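Long-range contacts in NDP-rhamnosyltransferase (Saccharopolyspora spinosa, PDB 3TSA), which is a glycosyltransferase of the GT-B fold, built from two domains that each hold a parallel beta-sheet flanked by helices: residues Met2-Val7 and Pro115-Val120; Leu140-Val145 and Ser185-Asp190; Gln198-Asn203 and Pro374-Leu379; Leu289-Gly294 and Pro308-Pro313. All blocks are in the same frame, centred on the assembly; numbering follows the deposited sequence.

Contact 1 of 4, residues Met2-Val7 and Pro115-Val120; sequences MRVLVV and PSVLLV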
loop_
_atom_site.group_PDB
_atom_site.type_symbol
_atom_site.label_atom_id
_atom_site.label_comp_id
_atom_site.label_asym_id
_atom_site.label_seq_id
_atom_site.Cartn_x
_atom_site.Cartn_y
_atom_site.Cartn_z
ATOM N N MET A 2 13.033 12.773 -2.918
ATOM C CA MET A 2 13.856 11.646 -3.341
ATOM C C MET A 2 13.073 10.868 -4.367
ATOM O O MET A 2 11.837 10.777 -4.339
ATOM C CB MET A 2 14.162 10.724 -2.161
ATOM C CG MET A 2 14.993 11.443 -1.033
ATOM S SD MET A 2 15.341 10.248 0.175
ATOM C CE MET A 2 13.727 10.229 0.994
ATOM N N ARG A 3 13.818 10.268 -5.261
ATOM C CA ARG A 3 13.289 9.207 -6.091
ATOM C C ARG A 3 14.014 7.923 -5.657
ATOM O O ARG A 3 15.226 7.778 -5.900
ATOM C CB ARG A 3 13.513 9.504 -7.560
ATOM C CG ARG A 3 12.337 10.306 -8.224
ATOM C CD ARG A 3 12.333 10.253 -9.833
ATOM N NE ARG A 3 13.608 10.753 -10.267
ATOM C CZ ARG A 3 13.936 12.053 -10.272
ATOM N NH1 ARG A 3 15.166 12.441 -10.650
ATOM N NH2 ARG A 3 13.027 12.984 -9.921
ATOM N N VAL A 4 13.278 7.014 -4.996
ATOM C CA VAL A 4 13.888 5.812 -4.450
ATOM C C VAL A 4 13.624 4.609 -5.331
ATOM O O VAL A 4 12.466 4.168 -5.393
ATOM C CB VAL A 4 13.373 5.543 -2.994
ATOM C CG1 VAL A 4 14.114 4.274 -2.319
ATOM C CG2 VAL A 4 13.479 6.832 -2.182
ATOM N N LEU A 5 14.703 4.005 -5.874
ATOM C CA LEU A 5 14.565 2.730 -6.632
ATOM C C LEU A 5 14.833 1.600 -5.662
ATOM O O LEU A 5 15.956 1.594 -5.063
ATOM C CB LEU A 5 15.560 2.648 -7.808
ATOM C CG LEU A 5 15.472 1.431 -8.748
ATOM C CD1 LEU A 5 14.083 1.308 -9.392
ATOM C CD2 LEU A 5 16.537 1.538 -9.875
ATOM N N VAL A 6 13.892 0.683 -5.561
ATOM C CA VAL A 6 13.982 -0.391 -4.629
ATOM C C VAL A 6 14.404 -1.650 -5.395
ATOM O O VAL A 6 13.823 -1.977 -6.468
ATOM C CB VAL A 6 12.640 -0.591 -3.970
ATOM C CG1 VAL A 6 12.676 -1.792 -2.977
ATOM C CG2 VAL A 6 12.201 0.720 -3.346
ATOM N N VAL A 7 15.450 -2.310 -4.897
ATOM C CA VAL A 7 16.060 -3.426 -5.599
ATOM C C VAL A 7 16.018 -4.623 -4.656
ATOM O O VAL A 7 16.901 -4.777 -3.812
ATOM C CB VAL A 7 17.503 -3.095 -5.916
ATOM C CG1 VAL A 7 18.165 -4.178 -6.714
ATOM C CG2 VAL A 7 17.571 -1.747 -6.667
ATOM N N PRO A 115 16.861 7.645 -10.339
ATOM C CA PRO A 115 16.722 7.584 -8.909
ATOM C C PRO A 115 17.780 8.401 -8.189
ATOM O O PRO A 115 18.924 8.633 -8.724
ATOM C CB PRO A 115 16.888 6.067 -8.627
ATOM C CG PRO A 115 17.819 5.635 -9.668
ATOM C CD PRO A 115 17.203 6.319 -10.894
ATOM N N SER A 116 17.446 8.878 -7.006
ATOM C CA SER A 116 18.486 9.487 -6.209
ATOM C C SER A 116 19.080 8.606 -5.145
ATOM O O SER A 116 20.119 8.941 -4.582
ATOM C CB SER A 116 18.044 10.811 -5.602
ATOM O OG SER A 116 16.911 10.638 -4.826
ATOM N N VAL A 117 18.472 7.457 -4.870
ATOM C CA VAL A 117 19.009 6.644 -3.813
ATOM C C VAL A 117 18.443 5.242 -4.162
ATOM O O VAL A 117 17.338 5.137 -4.796
ATOM C CB VAL A 117 18.523 7.137 -2.423
ATOM C CG1 VAL A 117 17.041 7.136 -2.338
ATOM C CG2 VAL A 117 19.149 6.304 -1.269
ATOM N N LEU A 118 19.255 4.239 -3.864
ATOM C CA LEU A 118 18.880 2.835 -4.094
ATOM C C LEU A 118 18.633 2.195 -2.727
ATOM O O LEU A 118 19.503 2.240 -1.859
ATOM C CB LEU A 118 19.970 2.097 -4.850
ATOM C CG LEU A 118 20.484 2.743 -6.128
ATOM C CD1 LEU A 118 21.633 1.751 -6.682
ATOM C CD2 LEU A 118 19.321 2.959 -7.133
ATOM N N LEU A 119 17.458 1.577 -2.544
ATOM C CA LEU A 119 17.158 0.835 -1.330
ATOM C C LEU A 119 17.228 -0.629 -1.754
ATOM O O LEU A 119 16.425 -1.096 -2.569
ATOM C CB LEU A 119 15.745 1.196 -0.890
ATOM C CG LEU A 119 15.297 0.431 0.355
ATOM C CD1 LEU A 119 16.202 0.693 1.557
ATOM C CD2 LEU A 119 13.879 0.815 0.694
ATOM N N VAL A 120 18.208 -1.348 -1.224
ATOM C CA VAL A 120 18.627 -2.595 -1.827
ATOM C C VAL A 120 18.564 -3.683 -0.804
ATOM O O VAL A 120 19.119 -3.514 0.298
ATOM C CB VAL A 120 20.085 -2.396 -2.314
ATOM C CG1 VAL A 120 20.662 -3.709 -2.886
ATOM C CG2 VAL A 120 20.091 -1.273 -3.433
#

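Contact 2 of 4, residues Leu140-Val145 and Ser185-Asp190; sequences LHRWGV and SLQASD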
loop_
_atom_site.group_PDB
_atom_site.type_symbol
_atom_site.label_atom_id
_atom_site.label_comp_id
_atom_site.label_asym_id
_atom_site.label_seq_id
_atom_site.Cartn_x
_atom_site.Cartn_y
_atom_site.Cartn_z
ATOM N N LEU A 140 21.341 -0.367 2.293
ATOM C CA LEU A 140 21.016 -1.786 2.306
ATOM C C LEU A 140 19.863 -2.010 3.318
ATOM O O LEU A 140 19.758 -1.322 4.342
ATOM C CB LEU A 140 22.244 -2.673 2.732
ATOM C CG LEU A 140 23.284 -2.919 1.638
ATOM C CD1 LEU A 140 24.192 -4.102 2.110
ATOM C CD2 LEU A 140 22.639 -3.182 0.261
ATOM N N HIS A 141 19.012 -2.993 3.025
ATOM C CA HIS A 141 17.907 -3.358 3.941
ATOM C C HIS A 141 17.915 -4.841 4.312
ATOM O O HIS A 141 17.740 -5.700 3.442
ATOM C CB HIS A 141 16.566 -3.009 3.256
ATOM C CG HIS A 141 15.408 -2.987 4.197
ATOM N ND1 HIS A 141 14.767 -4.144 4.581
ATOM C CD2 HIS A 141 14.792 -1.971 4.857
ATOM C CE1 HIS A 141 13.800 -3.842 5.436
ATOM N NE2 HIS A 141 13.801 -2.539 5.637
ATOM N N ARG A 142 18.064 -5.144 5.599
ATOM C CA ARG A 142 17.932 -6.501 6.080
ATOM C C ARG A 142 16.467 -6.851 6.199
ATOM O O ARG A 142 15.650 -6.028 6.636
ATOM C CB ARG A 142 18.564 -6.612 7.468
ATOM C CG ARG A 142 20.073 -6.588 7.318
ATOM C CD ARG A 142 20.766 -6.505 8.686
ATOM N NE ARG A 142 22.237 -6.693 8.428
ATOM C CZ ARG A 142 23.165 -6.092 9.200
ATOM N NH1 ARG A 142 22.801 -5.377 10.311
ATOM N NH2 ARG A 142 24.474 -6.207 8.864
ATOM N N TRP A 143 16.143 -8.096 5.851
ATOM C CA TRP A 143 14.761 -8.560 6.144
ATOM C C TRP A 143 14.629 -9.095 7.572
ATOM O O TRP A 143 13.507 -9.227 8.115
ATOM C CB TRP A 143 14.329 -9.590 5.098
ATOM C CG TRP A 143 15.172 -10.833 5.257
ATOM C CD1 TRP A 143 14.939 -11.850 6.124
ATOM C CD2 TRP A 143 16.436 -11.065 4.683
ATOM N NE1 TRP A 143 15.963 -12.758 6.084
ATOM C CE2 TRP A 143 16.905 -12.310 5.203
ATOM C CE3 TRP A 143 17.207 -10.392 3.722
ATOM C CZ2 TRP A 143 18.113 -12.870 4.833
ATOM C CZ3 TRP A 143 18.424 -10.947 3.341
ATOM C CH2 TRP A 143 18.871 -12.195 3.908
ATOM N N GLY A 144 15.759 -9.403 8.202
ATOM C CA GLY A 144 15.714 -9.982 9.544
ATOM C C GLY A 144 17.119 -10.443 9.975
ATOM O O GLY A 144 18.050 -9.674 9.891
ATOM N N VAL A 145 17.230 -11.687 10.442
ATOM C CA VAL A 145 18.555 -12.253 10.793
ATOM C C VAL A 145 19.384 -12.312 9.501
ATOM O O VAL A 145 18.852 -12.667 8.421
ATOM C CB VAL A 145 18.403 -13.642 11.435
ATOM C CG1 VAL A 145 19.782 -14.263 11.667
ATOM C CG2 VAL A 145 17.673 -13.505 12.773
ATOM N N SER A 185 19.186 -8.399 20.023
ATOM C CA SER A 185 19.662 -9.572 20.824
ATOM C C SER A 185 19.624 -10.815 19.942
ATOM O O SER A 185 20.293 -11.792 20.284
ATOM C CB SER A 185 18.812 -9.828 22.090
ATOM O OG SER A 185 17.481 -10.191 21.697
ATOM N N LEU A 186 18.837 -10.810 18.853
ATOM C CA LEU A 186 18.750 -12.031 17.975
ATOM C C LEU A 186 19.603 -11.951 16.734
ATOM O O LEU A 186 19.675 -12.936 15.985
ATOM C CB LEU A 186 17.300 -12.235 17.482
ATOM C CG LEU A 186 16.272 -12.314 18.628
ATOM C CD1 LEU A 186 14.908 -12.355 17.994
ATOM C CD2 LEU A 186 16.506 -13.577 19.520
ATOM N N GLN A 187 20.292 -10.835 16.463
ATOM C CA GLN A 187 20.965 -10.735 15.180
ATOM C C GLN A 187 22.244 -11.558 15.198
ATOM O O GLN A 187 22.865 -11.706 16.256
ATOM C CB GLN A 187 21.205 -9.220 14.906
ATOM C CG GLN A 187 21.894 -8.886 13.494
ATOM C CD GLN A 187 21.062 -9.446 12.382
ATOM O OE1 GLN A 187 21.234 -10.601 12.029
ATOM N NE2 GLN A 187 20.200 -8.645 11.806
ATOM N N ALA A 188 22.642 -12.165 14.055
ATOM C CA ALA A 188 23.862 -12.921 13.939
ATOM C C ALA A 188 25.056 -12.081 14.427
ATOM O O ALA A 188 25.193 -10.864 14.086
ATOM C CB ALA A 188 24.074 -13.352 12.456
ATOM N N SER A 189 25.895 -12.737 15.232
ATOM C CA SER A 189 27.002 -11.997 15.835
ATOM C C SER A 189 27.924 -11.358 14.822
ATOM O O SER A 189 28.509 -10.319 15.114
ATOM C CB SER A 189 27.793 -12.888 16.814
ATOM O OG SER A 189 28.265 -14.069 16.190
ATOM N N ASP A 190 28.072 -11.920 13.628
ATOM C CA ASP A 190 28.989 -11.350 12.642
ATOM C C ASP A 190 28.413 -10.419 11.601
ATOM O O ASP A 190 29.112 -9.998 10.632
ATOM C CB ASP A 190 29.830 -12.485 11.970
ATOM C CG ASP A 190 29.008 -13.419 11.210
ATOM O OD1 ASP A 190 27.754 -13.268 11.184
ATOM O OD2 ASP A 190 29.610 -14.334 10.601
#

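Contact 3 of 4, residues Gln198-Asn203 and Pro374-Leu379; sequences QYVPYN and PHPAAL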
loop_
_atom_site.group_PDB
_atom_site.type_symbol
_atom_site.label_atom_id
_atom_site.label_comp_id
_atom_site.label_asym_id
_atom_site.label_seq_id
_atom_site.Cartn_x
_atom_site.Cartn_y
_atom_site.Cartn_z
ATOM N N GLN A 198 12.061 -0.020 13.144
ATOM C CA GLN A 198 11.040 -0.857 13.807
ATOM C C GLN A 198 10.238 -1.699 12.777
ATOM O O GLN A 198 9.713 -1.179 11.759
ATOM C CB GLN A 198 10.036 0.056 14.590
ATOM C CG GLN A 198 9.169 -0.746 15.459
ATOM C CD GLN A 198 8.313 0.053 16.370
ATOM O OE1 GLN A 198 8.720 1.107 16.929
ATOM N NE2 GLN A 198 7.158 -0.479 16.629
ATOM N N TYR A 199 10.140 -3.004 13.066
ATOM C CA TYR A 199 9.342 -3.929 12.226
ATOM C C TYR A 199 7.878 -3.490 12.366
ATOM O O TYR A 199 7.386 -3.389 13.498
ATOM C CB TYR A 199 9.554 -5.393 12.726
ATOM C CG TYR A 199 8.694 -6.316 11.881
ATOM C CD1 TYR A 199 9.021 -6.551 10.512
ATOM C CD2 TYR A 199 7.532 -6.825 12.386
ATOM C CE1 TYR A 199 8.180 -7.301 9.689
ATOM C CE2 TYR A 199 6.712 -7.637 11.586
ATOM C CZ TYR A 199 7.023 -7.844 10.252
ATOM O OH TYR A 199 6.112 -8.612 9.480
ATOM N N VAL A 200 7.189 -3.324 11.221
ATOM C CA VAL A 200 5.741 -3.066 11.228
ATOM C C VAL A 200 5.160 -4.273 10.544
ATOM O O VAL A 200 5.518 -4.570 9.420
ATOM C CB VAL A 200 5.423 -1.838 10.386
ATOM C CG1 VAL A 200 3.888 -1.702 10.244
ATOM C CG2 VAL A 200 5.950 -0.632 11.119
ATOM N N PRO A 201 4.241 -4.959 11.217
ATOM C CA PRO A 201 3.752 -6.159 10.560
ATOM C C PRO A 201 3.058 -5.777 9.259
ATOM O O PRO A 201 2.223 -4.851 9.207
ATOM C CB PRO A 201 2.793 -6.779 11.605
ATOM C CG PRO A 201 3.396 -6.356 12.909
ATOM C CD PRO A 201 3.833 -4.883 12.633
ATOM N N TYR A 202 3.496 -6.381 8.185
ATOM C CA TYR A 202 2.786 -6.320 6.932
ATOM C C TYR A 202 2.805 -7.695 6.441
ATOM O O TYR A 202 3.862 -8.233 6.106
ATOM C CB TYR A 202 3.484 -5.432 5.879
ATOM C CG TYR A 202 2.769 -5.508 4.558
ATOM C CD1 TYR A 202 1.440 -5.040 4.436
ATOM C CD2 TYR A 202 3.374 -6.124 3.451
ATOM C CE1 TYR A 202 0.768 -5.168 3.194
ATOM C CE2 TYR A 202 2.710 -6.280 2.168
ATOM C CZ TYR A 202 1.375 -5.734 2.085
ATOM O OH TYR A 202 0.650 -5.895 0.895
ATOM N N ASN A 203 1.599 -8.267 6.379
ATOM C CA ASN A 203 1.436 -9.628 5.916
ATOM C C ASN A 203 0.451 -9.708 4.738
ATOM O O ASN A 203 -0.286 -10.711 4.606
ATOM C CB ASN A 203 0.871 -10.485 7.051
ATOM C CG ASN A 203 1.389 -10.100 8.430
ATOM O OD1 ASN A 203 0.602 -9.718 9.312
ATOM N ND2 ASN A 203 2.685 -10.272 8.642
ATOM N N PRO A 374 13.249 3.198 15.980
ATOM C CA PRO A 374 12.397 4.218 15.363
ATOM C C PRO A 374 11.510 3.567 14.293
ATOM O O PRO A 374 11.953 2.648 13.584
ATOM C CB PRO A 374 13.373 5.109 14.657
ATOM C CG PRO A 374 14.732 4.937 15.346
ATOM C CD PRO A 374 14.698 3.454 15.728
ATOM N N HIS A 375 10.317 4.094 14.143
ATOM C CA HIS A 375 9.370 3.563 13.112
ATOM C C HIS A 375 9.854 3.957 11.697
ATOM O O HIS A 375 10.624 4.881 11.547
ATOM C CB HIS A 375 7.919 4.130 13.311
ATOM C CG HIS A 375 7.203 3.644 14.530
ATOM N ND1 HIS A 375 6.497 2.454 14.554
ATOM C CD2 HIS A 375 7.059 4.202 15.759
ATOM C CE1 HIS A 375 5.930 2.319 15.749
ATOM N NE2 HIS A 375 6.273 3.351 16.503
ATOM N N PRO A 376 9.396 3.237 10.627
ATOM C CA PRO A 376 9.794 3.583 9.265
ATOM C C PRO A 376 9.595 5.067 8.965
ATOM O O PRO A 376 10.384 5.654 8.224
ATOM C CB PRO A 376 8.885 2.691 8.375
ATOM C CG PRO A 376 8.604 1.432 9.299
ATOM C CD PRO A 376 8.564 2.018 10.704
ATOM N N ALA A 377 8.527 5.645 9.493
ATOM C CA ALA A 377 8.329 7.089 9.233
ATOM C C ALA A 377 9.529 7.950 9.697
ATOM O O ALA A 377 9.942 8.918 9.027
ATOM C CB ALA A 377 7.066 7.572 9.912
ATOM N N ALA A 378 10.075 7.595 10.863
ATOM C CA ALA A 378 11.231 8.264 11.385
ATOM C C ALA A 378 12.509 8.061 10.561
ATOM O O ALA A 378 13.321 8.944 10.488
ATOM C CB ALA A 378 11.414 7.899 12.883
ATOM N N LEU A 379 12.648 6.945 9.853
ATOM C CA LEU A 379 13.759 6.719 9.012
ATOM C C LEU A 379 13.756 7.561 7.774
ATOM O O LEU A 379 14.812 7.678 7.160
ATOM C CB LEU A 379 13.911 5.220 8.568
ATOM C CG LEU A 379 14.761 4.337 9.508
ATOM C CD1 LEU A 379 16.201 4.717 9.459
ATOM C CD2 LEU A 379 14.206 4.355 10.953
#

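Contact 4 of 4, residues Leu289-Gly294 and Pro308-Pro313; sequences LVICAG and PQLVLP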
loop_
_atom_site.group_PDB
_atom_site.type_symbol
_atom_site.label_atom_id
_atom_site.label_comp_id
_atom_site.label_asym_id
_atom_site.label_seq_id
_atom_site.Cartn_x
_atom_site.Cartn_y
_atom_site.Cartn_z
ATOM N N LEU A 289 0.428 -19.387 20.601
ATOM C CA LEU A 289 1.657 -19.983 20.046
ATOM C C LEU A 289 1.595 -19.878 18.525
ATOM O O LEU A 289 0.463 -19.979 17.995
ATOM C CB LEU A 289 1.785 -21.457 20.507
ATOM C CG LEU A 289 2.925 -22.325 19.950
ATOM C CD1 LEU A 289 4.277 -21.802 20.419
ATOM C CD2 LEU A 289 2.743 -23.817 20.299
ATOM N N VAL A 290 2.750 -19.665 17.844
ATOM C CA VAL A 290 2.791 -19.692 16.415
ATOM C C VAL A 290 3.739 -20.836 16.028
ATOM O O VAL A 290 4.834 -20.884 16.611
ATOM C CB VAL A 290 3.351 -18.390 15.789
ATOM C CG1 VAL A 290 3.423 -18.558 14.210
ATOM C CG2 VAL A 290 2.375 -17.324 16.133
ATOM N N ILE A 291 3.313 -21.747 15.159
ATOM C CA ILE A 291 4.320 -22.771 14.683
ATOM C C ILE A 291 4.639 -22.298 13.261
ATOM O O ILE A 291 3.733 -22.133 12.421
ATOM C CB ILE A 291 3.688 -24.229 14.588
ATOM C CG1 ILE A 291 3.320 -24.757 15.983
ATOM C CG2 ILE A 291 4.695 -25.209 13.943
ATOM C CD1 ILE A 291 2.350 -25.942 16.034
ATOM N N CYS A 292 5.926 -22.114 12.983
ATOM C CA CYS A 292 6.340 -21.562 11.699
ATOM C C CYS A 292 7.708 -22.086 11.308
ATOM O O CYS A 292 8.340 -22.826 12.067
ATOM C CB CYS A 292 6.347 -20.042 11.756
ATOM S SG CYS A 292 7.465 -19.320 13.029
ATOM N N ALA A 293 8.228 -21.627 10.180
ATOM C CA ALA A 293 9.542 -22.174 9.748
ATOM C C ALA A 293 10.661 -21.157 10.118
ATOM O O ALA A 293 11.885 -21.474 9.975
ATOM C CB ALA A 293 9.511 -22.439 8.227
ATOM N N GLY A 294 10.286 -19.957 10.598
ATOM C CA GLY A 294 11.287 -18.970 11.012
ATOM C C GLY A 294 11.540 -17.864 9.984
ATOM O O GLY A 294 12.408 -17.044 10.155
ATOM N N PRO A 308 4.901 -16.431 21.617
ATOM C CA PRO A 308 6.038 -17.340 21.418
ATOM C C PRO A 308 5.852 -18.236 20.206
ATOM O O PRO A 308 4.755 -18.420 19.693
ATOM C CB PRO A 308 6.098 -18.175 22.685
ATOM C CG PRO A 308 4.775 -18.104 23.290
ATOM C CD PRO A 308 4.126 -16.757 22.822
ATOM N N GLN A 309 6.967 -18.820 19.750
ATOM C CA GLN A 309 6.971 -19.593 18.535
ATOM C C GLN A 309 7.659 -20.916 18.727
ATOM O O GLN A 309 8.624 -21.048 19.466
ATOM C CB GLN A 309 7.665 -18.863 17.352
ATOM C CG GLN A 309 7.036 -17.487 17.069
ATOM C CD GLN A 309 8.044 -16.388 17.147
ATOM O OE1 GLN A 309 7.929 -15.474 17.970
ATOM N NE2 GLN A 309 9.061 -16.480 16.326
ATOM N N LEU A 310 7.108 -21.891 18.030
ATOM C CA LEU A 310 7.782 -23.201 17.874
ATOM C C LEU A 310 8.279 -23.180 16.407
ATOM O O LEU A 310 7.463 -23.106 15.505
ATOM C CB LEU A 310 6.720 -24.240 18.026
ATOM C CG LEU A 310 7.150 -25.625 18.546
ATOM C CD1 LEU A 310 6.073 -26.710 18.598
ATOM C CD2 LEU A 310 8.474 -26.093 18.200
ATOM N N VAL A 311 9.603 -23.301 16.206
ATOM C CA VAL A 311 10.197 -22.944 14.930
ATOM C C VAL A 311 10.773 -24.213 14.308
ATOM O O VAL A 311 11.455 -24.968 14.986
ATOM C CB VAL A 311 11.320 -21.910 15.079
ATOM C CG1 VAL A 311 11.686 -21.374 13.669
ATOM C CG2 VAL A 311 10.835 -20.675 15.938
ATOM N N LEU A 312 10.374 -24.474 13.080
ATOM C CA LEU A 312 10.949 -25.630 12.331
ATOM C C LEU A 312 11.761 -25.085 11.205
ATOM O O LEU A 312 11.355 -25.041 10.047
ATOM C CB LEU A 312 9.794 -26.484 11.820
ATOM C CG LEU A 312 8.788 -27.221 12.755
ATOM C CD1 LEU A 312 8.006 -26.346 13.601
ATOM C CD2 LEU A 312 7.794 -27.883 11.780
ATOM N N PRO A 313 13.025 -24.679 11.485
ATOM C CA PRO A 313 13.784 -24.035 10.420
ATOM C C PRO A 313 14.123 -24.988 9.247
ATOM O O PRO A 313 14.243 -26.211 9.475
ATOM C CB PRO A 313 15.101 -23.654 11.151
ATOM C CG PRO A 313 15.230 -24.717 12.304
ATOM C CD PRO A 313 13.780 -24.827 12.739
#

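Contact 1 of 4, residues Met2-Val7 and Pro115-Val120
V4 and V117 stand side by side on the tightly packed part of this parallel strand pair, with V4 CG2 3.6 Å from V117 CG1. V117 places CG1 between its backbone N and carbonyl carbon (chi1 58°), where the methyl meets its neighbour, while the other V4 methyl, CG1, touches L119 CB at 3.8 Å. On the face of L5, L118, V7 and V120, L5 CB lies 3.8 Å from L118 CD2, and V7 and V120 pair alongside. Valines suit an extended backbone and leucines reach further into the oily layers on both faces. The backbones alternate as donor and acceptor, ending with V7 N bonded to L119 O at 2.8 Å.

Side-chain packing is sparser round the partly exposed R3 and S116, though the backbone stays closely bonded: R3 O takes S116 N at 2.7 Å and, weakly, V117 N; S116 OG, small and polar, accepts R3 N at 3.1 Å. The R3 side chain sends NE to R114 O.

Strand 3-7 bonds on its other edge to strand 31-36, and strand 117-121 adjoins strand 138-141; helix 19-27 packs on the face of V4, V6 and L119. The pair lies inside the Rossmann-like sheet of the N-terminal domain.

Contact 2 of 4, residues Leu140-Val145 and Ser185-Asp190
Q187 reaches to the loop after strand 138-141 and grips it with both ends of its amide. Its CG lies anti to the backbone N and the chain then bends (chi2 57°), carrying the amide to G144. NE2 donates to G144 O at 3.1 Å in a fairly straight bond (163° at the hydrogen), with the acceptor close to the amide plane. OE1 receives A188 N at 2.9 Å and the backbone N of D146. These bonds fix the flat group, suiting glutamine, which both donates and accepts.

R142 runs extended past this amide, CD 3.8 Å from Q187 NE2, with guanidinium and amide planes 56° apart. R142 NE pairs with the D146 carboxylate, while R142 NH1 and Q187 NE2 share that of D180. V145 and Q187 point opposite ways as they pass, V145 CA 3.4 Å from Q187 OE1, with V145 CG2 3.8 Å from L186 O. A magnesium ion lies about 5 Å from the Q187 side chain.

The contact ties the loops after strands 138-141 and 177-180, neighbours in the N-terminal sheet, by a side-chain amide; helix 318-327 of the C-terminal half covers V145 and L186, where the two GT-B domains face each other.

Contact 3 of 4, residues Gln198-Asn203 and Pro374-Leu379
P374 offers its carbonyl to Q198: Q198 N lies 2.7 Å from P374 O in a nearly straight hydrogen bond (166° at the hydrogen), though the donor is tilted 33° from the carbonyl plane. H375 follows and turns its imidazole alongside the Q198 side chain. Because Q198 has CG anti to its backbone N and stays extended beyond it, the amide arrives over one face of the H375 ring, the two planes 37° apart. A flat amide can lie against the flat ring at van der Waals distance. H375 also packs on G29 of the second subunit.

P376 lies in the weakly bonded first turn of helix 376-385, where proline fits because the first residues of a helix need no N-H. Its ring CD touches Q198 O at 3.6 Å and V200 CG2 at 3.7 Å, and it also packs on A24 of helix 19-27 and on A27 of the second subunit. A377 then makes backbone hydrogen bonds to that subunit.

One directional backbone bond thus fixes the register of Q198 against P374, and the rest depends on shape, flat Q198 against H375 and V200 on P376, fastening the C-terminal helix of the GT-B fold to the chain leaving the N-terminal sheet.

Contact 4 of 4, residues Leu289-Gly294 and Pro308-Pro313
I291 holds CG1 anti to its carbonyl carbon (chi1 -66°), which lays that atom beside L310 CB at 4.0 Å, while CG2, anti to the backbone N, meets L312 CD1 at 3.5 Å. The two segments are the strands of a beta-alpha-beta crossover in the C-terminal domain, linked by helix 296-304. L289 adds to the I291 and L310 side: its CD1 rests 3.5 Å from P308 O. Helix 343-354 packs here, touching L289, P308 and L310, so apolar side chains are apt.

The V290, Q309, C292 and V311 face looks to the connecting helix. V290 CB lies 4.0 Å from Q309 CG, and the compact thiol of C292 and the chain of Q309 both reach helix 296-304; helix 318-327 touches Q309 and V311. Four backbone hydrogen bonds join the strands, the last from L312 N to C292 O at 2.8 Å. On their outer edges strand 289-292 continues the sheet through C222 and C224, and strand 309-311 through A330 and I332.

Beyond the strand, glycine fits at G294: with phi at 101° a CB would press on the carbonyl O of A293 and point very close to V311 CG1. P313, a proline, has no N-H to continue the bonding series, but the CA-H...O contacts run one step further, P313 CA lying 3.2 Å from A293 O with 158° at the hydrogen.

Overall arrangement
From the N terminus, contact 1 closes a loop of about a hundred residues by pairing the first strand with strand 117-121 in the N-terminal sheet. Contact 2 opens only afterwards, yet touches it: strands 117-121 and 138-141 are neighbours, and V120 O lies 2.8 Å from H141 N. Contact 2 closes its own shorter loop, which brings the chain after strand 177-180 back beside the end of strand 138-141. Next comes contact 3, the longest closure, joining the chain after that sheet to the start of the C-terminal helix and so tying the two domains. Contact 4, a short crossover in the C-terminal sheet, falls wholly within this span. None of the loops cross.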